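Local coordinates for putative general stress protein 26 (Jannaschia sp., PDB 2QEA), which is a putative general stress protein of the pyridoxamine 5'-phosphate oxidase-like family and may bind a flavin, its exact reaction being unknown, at residues G42-A55 against D111-S123. Sequence-based numbering, arbitrary orientation.
Sequences GAIWFITAKGTDLA and DPDVCLLKFTPAS
Gly42 begins the contact by lending its carbonyl oxygen to a water that also donates to Pro121 O, bridging the two segments; its phi of 132° would press a CB against the preceding carbonyl, so glycine suits the site. From Ile44 to Thr48 the chain pairs antiparallel with 115-119. Ile44 and Phe119 exchange two backbone bonds, with Ile44 N to Phe119 O at 2.8 Å, while Ile44 CD1 rests against the Phe119 ring and Pro121.

Trp45 turns to the other face of the sheet. The extended, flexible chain of Lys118 runs alongside the broad indole and lays its methylenes over one face, a CH-pi contact with CG 4.0 Å from the centroid of the six-membered ring. Leu116 fills the ring's edge, its CG 3.9 Å from Trp45 CE3.

Phe46 lies on the buried face with Phe119, whose CB meets the ring edge in plane, 3.7 Å from Phe46 CE2; Leu117 N gives Phe46 O a nearly straight bond (177°). Ile47, beta-branched and apolar, packs loosely on Val114 and Leu116. Thr48 splits its roles: with OG1 opposite the backbone N (chi1 -173°), the hydroxyl donates to Thr52 OG1, which in turn donates to Ala49 O, whereas CG2 touches Leu117 CD1 at 3.5 Å. Lys50 N then bonds Asp113 O, and the Lys50 chain runs extended past Pro112, whose carbonyl oxygen points at Lys50 CE, 3.2 Å from Pro112 O. After the turn, Leu54 CB reaches Leu117 CD1, and Ala55 CB, small enough to fit here, lies 3.9 Å from Cys115 SG.

Strand 44-49 thus borders strand 114-129, whose other edge bonds strand 76-87 in the antiparallel sheet. Phe96 stacks on Trp45, while Leu21 and Met32 of strands 19-23 and 30-32 pack on Phe46.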
loop_
_atom_site.group_PDB
_atom_site.type_symbol
_atom_site.label_atom_id
_atom_site.label_comp_id
_atom_site.label_asym_id
_atom_site.label_seq_id
_atom_site.Cartn_x
_atom_site.Cartn_y
_atom_site.Cartn_z
ATOM N N GLY A 42 12.426 15.311 2.228
ATOM C CA GLY A 42 12.299 15.833 0.861
ATOM C C GLY A 42 12.306 14.775 -0.225
ATOM O O GLY A 42 11.632 14.950 -1.241
ATOM N N ALA A 43 13.078 13.700 -0.022
ATOM C CA ALA A 43 13.200 12.596 -0.987
ATOM C C ALA A 43 13.091 11.213 -0.326
ATOM O O ALA A 43 13.476 11.039 0.836
ATOM C CB ALA A 43 14.520 12.711 -1.732
ATOM N N ILE A 44 12.559 10.248 -1.086
ATOM C CA ILE A 44 12.419 8.845 -0.669
ATOM C C ILE A 44 13.395 8.055 -1.545
ATOM O O ILE A 44 13.300 8.108 -2.775
ATOM C CB ILE A 44 10.980 8.309 -0.848
ATOM C CG1 ILE A 44 9.964 9.204 -0.117
ATOM C CG2 ILE A 44 10.891 6.872 -0.331
ATOM C CD1 ILE A 44 8.509 8.770 -0.281
ATOM N N TRP A 45 14.309 7.318 -0.907
ATOM C CA TRP A 45 15.386 6.590 -1.596
ATOM C C TRP A 45 15.123 5.085 -1.705
ATOM O O TRP A 45 14.566 4.487 -0.778
ATOM C CB TRP A 45 16.712 6.834 -0.873
ATOM C CG TRP A 45 17.038 8.294 -0.712
ATOM C CD1 TRP A 45 16.599 9.135 0.275
ATOM C CD2 TRP A 45 17.859 9.085 -1.572
ATOM N NE1 TRP A 45 17.109 10.396 0.090
ATOM C CE2 TRP A 45 17.885 10.398 -1.038
ATOM C CE3 TRP A 45 18.582 8.814 -2.742
ATOM C CZ2 TRP A 45 18.610 11.441 -1.636
ATOM C CZ3 TRP A 45 19.303 9.848 -3.339
ATOM C CH2 TRP A 45 19.312 11.150 -2.783
ATOM N N PHE A 46 15.522 4.495 -2.839
ATOM C CA PHE A 46 15.371 3.053 -3.113
ATOM C C PHE A 46 16.644 2.475 -3.738
ATOM O O PHE A 46 17.237 3.103 -4.616
ATOM C CB PHE A 46 14.209 2.788 -4.081
ATOM C CG PHE A 46 12.900 3.385 -3.653
ATOM C CD1 PHE A 46 12.014 2.665 -2.846
ATOM C CD2 PHE A 46 12.542 4.673 -4.071
ATOM C CE1 PHE A 46 10.785 3.225 -2.448
ATOM C CE2 PHE A 46 11.327 5.243 -3.685
ATOM C CZ PHE A 46 10.444 4.522 -2.871
ATOM N N ILE A 47 17.049 1.287 -3.281
ATOM C CA ILE A 47 18.201 0.551 -3.817
ATOM C C ILE A 47 17.612 -0.578 -4.670
ATOM O O ILE A 47 16.868 -1.415 -4.148
ATOM C CB ILE A 47 19.096 -0.028 -2.693
ATOM C CG1 ILE A 47 19.651 1.100 -1.812
ATOM C CG2 ILE A 47 20.253 -0.834 -3.285
ATOM C CD1 ILE A 47 20.510 0.621 -0.652
ATOM N N THR A 48 17.934 -0.585 -5.967
ATOM C CA THR A 48 17.434 -1.589 -6.922
ATOM C C THR A 48 18.518 -2.038 -7.917
ATOM O O THR A 48 19.638 -1.523 -7.902
ATOM C CB THR A 48 16.197 -1.043 -7.680
ATOM O OG1 THR A 48 15.619 -2.074 -8.494
ATOM C CG2 THR A 48 16.564 0.166 -8.546
ATOM N N ALA A 49 18.171 -3.022 -8.750
ATOM C CA ALA A 49 19.072 -3.574 -9.770
ATOM C C ALA A 49 18.984 -2.759 -11.068
ATOM O O ALA A 49 17.907 -2.259 -11.403
ATOM C CB ALA A 49 18.731 -5.036 -10.043
ATOM N N LYS A 50 20.109 -2.629 -11.783
ATOM C CA LYS A 50 20.151 -1.903 -13.079
ATOM C C LYS A 50 19.296 -2.560 -14.177
ATOM O O LYS A 50 18.767 -1.862 -15.043
ATOM C CB LYS A 50 21.587 -1.720 -13.600
ATOM C CG LYS A 50 22.425 -0.709 -12.831
ATOM C CD LYS A 50 23.725 -0.394 -13.571
ATOM C CE LYS A 50 24.597 0.594 -12.797
ATOM N NZ LYS A 50 25.917 0.806 -13.448
ATOM N N GLY A 51 19.170 -3.889 -14.132
ATOM C CA GLY A 51 18.353 -4.645 -15.087
ATOM C C GLY A 51 16.838 -4.558 -14.923
ATOM O O GLY A 51 16.111 -5.025 -15.805
ATOM N N THR A 52 16.355 -3.982 -13.812
ATOM C CA THR A 52 14.908 -3.842 -13.552
ATOM C C THR A 52 14.258 -2.777 -14.443
ATOM O O THR A 52 14.945 -1.924 -15.012
ATOM C CB THR A 52 14.601 -3.499 -12.067
ATOM O OG1 THR A 52 15.219 -2.255 -11.711
ATOM C CG2 THR A 52 15.097 -4.597 -11.138
ATOM N N ASP A 53 12.929 -2.833 -14.538
ATOM C CA ASP A 53 12.151 -1.894 -15.365
ATOM C C ASP A 53 12.204 -0.454 -14.842
ATOM O O ASP A 53 12.275 0.482 -15.645
ATOM C CB ASP A 53 10.690 -2.355 -15.517
ATOM C CG ASP A 53 10.556 -3.700 -16.239
ATOM O OD1 ASP A 53 11.576 -4.313 -16.622
ATOM O OD2 ASP A 53 9.406 -4.151 -16.419
ATOM N N LEU A 54 12.169 -0.287 -13.515
ATOM C CA LEU A 54 12.284 1.045 -12.885
ATOM C C LEU A 54 13.644 1.706 -13.165
ATOM O O LEU A 54 13.697 2.913 -13.411
ATOM C CB LEU A 54 12.044 0.983 -11.365
ATOM C CG LEU A 54 10.636 0.640 -10.877
ATOM C CD1 LEU A 54 10.639 0.451 -9.366
ATOM C CD2 LEU A 54 9.624 1.709 -11.288
ATOM N N ALA A 55 14.720 0.912 -13.126
ATOM C CA ALA A 55 16.081 1.395 -13.415
ATOM C C ALA A 55 16.210 1.817 -14.880
ATOM O O ALA A 55 16.657 2.931 -15.170
ATOM C CB ALA A 55 17.124 0.333 -13.079
ATOM N N ASP A 111 28.917 -2.283 -6.454
ATOM C CA ASP A 111 28.615 -3.478 -7.258
ATOM C C ASP A 111 28.081 -2.940 -8.603
ATOM O O ASP A 111 27.350 -1.942 -8.597
ATOM C CB ASP A 111 27.572 -4.326 -6.503
ATOM C CG ASP A 111 27.163 -5.613 -7.230
ATOM O OD1 ASP A 111 26.560 -5.552 -8.322
ATOM O OD2 ASP A 111 27.382 -6.702 -6.661
ATOM N N PRO A 112 28.438 -3.580 -9.748
ATOM C CA PRO A 112 27.967 -3.076 -11.058
ATOM C C PRO A 112 26.448 -3.010 -11.245
ATOM O O PRO A 112 25.972 -2.103 -11.919
ATOM C CB PRO A 112 28.579 -4.064 -12.063
ATOM C CG PRO A 112 28.875 -5.280 -11.272
ATOM C CD PRO A 112 29.279 -4.779 -9.927
ATOM N N ASP A 113 25.716 -3.951 -10.645
ATOM C CA ASP A 113 24.249 -4.002 -10.747
ATOM C C ASP A 113 23.498 -3.025 -9.828
ATOM O O ASP A 113 22.313 -2.802 -10.053
ATOM C CB ASP A 113 23.735 -5.433 -10.496
ATOM C CG ASP A 113 24.307 -6.460 -11.480
ATOM O OD1 ASP A 113 25.003 -6.078 -12.449
ATOM O OD2 ASP A 113 24.058 -7.668 -11.273
ATOM N N VAL A 114 24.161 -2.457 -8.811
ATOM C CA VAL A 114 23.508 -1.522 -7.868
ATOM C C VAL A 114 23.078 -0.219 -8.557
ATOM O O VAL A 114 23.813 0.320 -9.384
ATOM C CB VAL A 114 24.398 -1.224 -6.620
ATOM C CG1 VAL A 114 23.834 -0.084 -5.767
ATOM C CG2 VAL A 114 24.525 -2.463 -5.774
ATOM N N CYS A 115 21.876 0.249 -8.204
ATOM C CA CYS A 115 21.265 1.458 -8.759
ATOM C C CYS A 115 20.439 2.181 -7.686
ATOM O O CYS A 115 19.432 1.639 -7.220
ATOM C CB CYS A 115 20.371 1.068 -9.939
ATOM S SG CYS A 115 19.402 2.398 -10.648
ATOM N N LEU A 116 20.871 3.384 -7.299
ATOM C CA LEU A 116 20.168 4.204 -6.302
ATOM C C LEU A 116 19.115 5.054 -7.018
ATOM O O LEU A 116 19.456 5.808 -7.935
ATOM C CB LEU A 116 21.156 5.112 -5.552
ATOM C CG LEU A 116 20.643 6.025 -4.427
ATOM C CD1 LEU A 116 20.016 5.223 -3.292
ATOM C CD2 LEU A 116 21.774 6.893 -3.891
ATOM N N LEU A 117 17.850 4.911 -6.606
ATOM C CA LEU A 117 16.723 5.684 -7.146
ATOM C C LEU A 117 16.251 6.706 -6.103
ATOM O O LEU A 117 16.205 6.393 -4.909
ATOM C CB LEU A 117 15.563 4.770 -7.547
ATOM C CG LEU A 117 15.789 3.749 -8.669
ATOM C CD1 LEU A 117 14.516 2.953 -8.894
ATOM C CD2 LEU A 117 16.233 4.412 -9.972
ATOM N N LYS A 118 15.909 7.912 -6.569
ATOM C CA LYS A 118 15.452 9.025 -5.727
ATOM C C LYS A 118 14.052 9.448 -6.180
ATOM O O LYS A 118 13.876 9.864 -7.331
ATOM C CB LYS A 118 16.425 10.205 -5.861
ATOM C CG LYS A 118 16.115 11.433 -4.989
ATOM C CD LYS A 118 17.092 12.574 -5.264
ATOM C CE LYS A 118 16.807 13.782 -4.377
ATOM N NZ LYS A 118 17.765 14.898 -4.601
ATOM N N PHE A 119 13.075 9.330 -5.276
ATOM C CA PHE A 119 11.690 9.739 -5.524
ATOM C C PHE A 119 11.427 11.019 -4.733
ATOM O O PHE A 119 11.476 10.998 -3.501
ATOM C CB PHE A 119 10.702 8.647 -5.101
ATOM C CG PHE A 119 9.260 9.017 -5.326
ATOM C CD1 PHE A 119 8.669 8.831 -6.577
ATOM C CD2 PHE A 119 8.492 9.577 -4.294
ATOM C CE1 PHE A 119 7.331 9.191 -6.796
ATOM C CE2 PHE A 119 7.155 9.939 -4.501
ATOM C CZ PHE A 119 6.570 9.745 -5.755
ATOM N N THR A 120 11.156 12.116 -5.441
ATOM C CA THR A 120 10.845 13.408 -4.826
ATOM C C THR A 120 9.324 13.579 -4.904
ATOM O O THR A 120 8.795 13.693 -6.011
ATOM C CB THR A 120 11.538 14.582 -5.568
ATOM O OG1 THR A 120 12.959 14.398 -5.544
ATOM C CG2 THR A 120 11.194 15.917 -4.913
ATOM N N PRO A 121 8.608 13.542 -3.751
ATOM C CA PRO A 121 7.162 13.777 -3.812
ATOM C C PRO A 121 6.814 15.230 -4.165
ATOM O O PRO A 121 7.470 16.160 -3.679
ATOM C CB PRO A 121 6.686 13.442 -2.387
ATOM C CG PRO A 121 7.779 12.665 -1.779
ATOM C CD PRO A 121 9.018 13.244 -2.365
ATOM N N ALA A 122 5.813 15.391 -5.030
ATOM C CA ALA A 122 5.293 16.692 -5.457
ATOM C C ALA A 122 4.035 17.008 -4.656
ATOM O O ALA A 122 3.896 18.107 -4.113
ATOM C CB ALA A 122 4.975 16.667 -6.937
ATOM N N SER A 123 3.116 16.042 -4.614
ATOM C CA SER A 123 1.860 16.151 -3.862
ATOM C C SER A 123 1.255 14.777 -3.576
ATOM O O SER A 123 1.739 13.763 -4.082
ATOM C CB SER A 123 0.860 17.003 -4.639
ATOM O OG SER A 123 0.643 16.465 -5.932
HETATM O O HOH W 1 9.452 16.720 -1.603
#